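Local coordinates for protein xylulokinase (Brucella ovis, PDB 5VM1) that probably phosphorylates D-xylulose to D-xylulose 5-phosphate at the expense of ATP, as a member of the FGGY family of carbohydrate kinases, at residues A[380-385]-A[413-418]. Residues are numbered along the deposited sequence; the frame is centred on the assembly and turned at random.
Sequences FAIRDN and KAIATA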
loop_
_atom_site.group_PDB
_atom_site.type_symbol
_atom_site.label_atom_id
_atom_site.label_comp_id
_atom_site.label_asym_id
_atom_site.label_seq_id
_atom_site.Cartn_x
_atom_site.Cartn_y
_atom_site.Cartn_z
ATOM N N PHE A 380 -1.004 12.879 -15.718
ATOM C CA PHE A 380 -0.184 14.027 -15.334
ATOM C C PHE A 380 0.106 14.059 -13.834
ATOM O O PHE A 380 1.227 14.397 -13.421
ATOM C CB PHE A 380 -0.870 15.325 -15.769
ATOM C CG PHE A 380 -0.976 15.473 -17.235
ATOM C CD1 PHE A 380 0.048 15.036 -18.039
ATOM C CD2 PHE A 380 -2.108 16.019 -17.825
ATOM C CE1 PHE A 380 -0.034 15.150 -19.411
ATOM C CE2 PHE A 380 -2.204 16.129 -19.193
ATOM C CZ PHE A 380 -1.168 15.690 -19.990
ATOM N N ALA A 381 -0.861 13.675 -13.003
ATOM C CA ALA A 381 -0.578 13.541 -11.573
ATOM C C ALA A 381 0.500 12.494 -11.321
ATOM O O ALA A 381 1.381 12.696 -10.484
ATOM C CB ALA A 381 -1.846 13.175 -10.806
ATOM N N ILE A 382 0.446 11.363 -12.027
ATOM C CA ILE A 382 1.529 10.386 -11.918
ATOM C C ILE A 382 2.860 11.013 -12.333
ATOM O O ILE A 382 3.888 10.794 -11.694
ATOM C CB ILE A 382 1.212 9.135 -12.763
ATOM C CG1 ILE A 382 -0.032 8.424 -12.235
ATOM C CG2 ILE A 382 2.390 8.164 -12.740
ATOM C CD1 ILE A 382 -0.523 7.370 -13.141
ATOM N N ARG A 383 2.865 11.818 -13.389
ATOM C CA ARG A 383 4.105 12.481 -13.788
ATOM C C ARG A 383 4.559 13.485 -12.730
ATOM O O ARG A 383 5.763 13.675 -12.522
ATOM C CB ARG A 383 3.936 13.099 -15.187
ATOM C CG ARG A 383 4.366 14.492 -15.373
ATOM C CD ARG A 383 5.534 14.614 -16.291
ATOM N NE ARG A 383 5.231 14.791 -17.717
ATOM C CZ ARG A 383 5.966 15.570 -18.521
ATOM N NH1 ARG A 383 5.680 15.689 -19.817
ATOM N NH2 ARG A 383 6.987 16.261 -18.012
ATOM N N ASP A 384 3.615 14.154 -12.067
ATOM C CA ASP A 384 3.984 14.950 -10.904
ATOM C C ASP A 384 4.609 14.081 -9.812
ATOM O O ASP A 384 5.561 14.498 -9.133
ATOM C CB ASP A 384 2.779 15.731 -10.366
ATOM C CG ASP A 384 2.647 17.095 -10.999
ATOM O OD1 ASP A 384 3.650 17.567 -11.598
ATOM O OD2 ASP A 384 1.578 17.736 -10.845
ATOM N N ASN A 385 4.092 12.869 -9.626
ATOM C CA ASN A 385 4.668 11.987 -8.621
ATOM C C ASN A 385 6.079 11.543 -9.002
ATOM O O ASN A 385 6.986 11.551 -8.159
ATOM C CB ASN A 385 3.744 10.798 -8.388
ATOM C CG ASN A 385 2.684 11.118 -7.374
ATOM O OD1 ASN A 385 2.639 10.556 -6.270
ATOM N ND2 ASN A 385 1.854 12.097 -7.716
ATOM N N LYS A 413 -1.296 3.742 -22.356
ATOM C CA LYS A 413 -0.607 4.518 -23.384
ATOM C C LYS A 413 -0.486 5.978 -22.965
ATOM O O LYS A 413 0.536 6.621 -23.216
ATOM C CB LYS A 413 -1.352 4.410 -24.713
ATOM C CG LYS A 413 -1.395 3.013 -25.279
ATOM C CD LYS A 413 -1.682 3.017 -26.756
ATOM C CE LYS A 413 -2.017 1.633 -27.250
ATOM N NZ LYS A 413 -2.520 1.666 -28.632
ATOM N N ALA A 414 -1.505 6.502 -22.288
ATOM C CA ALA A 414 -1.429 7.870 -21.795
ATOM C C ALA A 414 -0.338 8.025 -20.739
ATOM O O ALA A 414 0.431 8.993 -20.780
ATOM C CB ALA A 414 -2.783 8.303 -21.239
ATOM N N ILE A 415 -0.244 7.086 -19.791
ATOM C CA ILE A 415 0.764 7.194 -18.731
ATOM C C ILE A 415 2.180 7.036 -19.300
ATOM O O ILE A 415 3.102 7.766 -18.917
ATOM C CB ILE A 415 0.466 6.171 -17.616
ATOM C CG1 ILE A 415 -0.917 6.456 -17.019
ATOM C CG2 ILE A 415 1.515 6.233 -16.534
ATOM C CD1 ILE A 415 -1.481 5.348 -16.130
ATOM N N ALA A 416 2.369 6.102 -20.239
ATOM C CA ALA A 416 3.680 5.931 -20.861
ATOM C C ALA A 416 4.085 7.172 -21.646
ATOM O O ALA A 416 5.246 7.597 -21.607
ATOM C CB ALA A 416 3.689 4.704 -21.777
ATOM N N THR A 417 3.156 7.749 -22.395
ATOM C CA THR A 417 3.540 8.921 -23.157
ATOM C C THR A 417 3.750 10.138 -22.258
ATOM O O THR A 417 4.610 10.987 -22.547
ATOM C CB THR A 417 2.507 9.157 -24.255
ATOM O OG1 THR A 417 2.474 7.986 -25.092
ATOM C CG2 THR A 417 2.832 10.423 -25.085
ATOM N N ALA A 418 3.027 10.215 -21.140
ATOM C CA ALA A 418 3.226 11.336 -20.237
ATOM C C ALA A 418 4.583 11.251 -19.537
ATOM O O ALA A 418 5.220 12.282 -19.295
ATOM C CB ALA A 418 2.074 11.416 -19.233
#
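Ile-382 and Ile-415 meet through their delta methyls, CD1 of Ile-382 lying 3.7 Å from CD1 of Ile-415, and the two side chains cross at about a right angle. In both, CG1 stands anti to the carbonyl carbon and chi2 (170° in Ile-382, 167° in Ile-415) extends the branch away from its CA; CD1 of Ile-382 also comes within 4.0 Å of CG1 of Ile-415. Ala-418, which loses the most surface to the other segment, turns its methyl toward the other helix, where CE1 of the Phe-380 ring approaches its CB at 4.3 Å. Although the CA-CB bond of Phe-380 points away, the end of its ring comes nearer to Ala-418. Arg-383 bends at chi2 and chi3, bringing NE to 3.0 Å from Ala-418 O; its stronger partner is Asp-474, salt-bridged through NH1, and Tyr-477 adds a cation-pi contact. The segment axes approach to 9.3 Å at a signed angle of -41°, running in broadly the same direction, and the interface is small, 222 Å² in all. This is mainly apolar helix-helix packing in the C-terminal FGGY domain, with Arg-383 at one border, away from the annotated sites: helices 367-390 and 409-419 rest on strand 259-263, both isoleucines touching Leu-263, while helix 470-488 packs against Phe-380 and Ala-414.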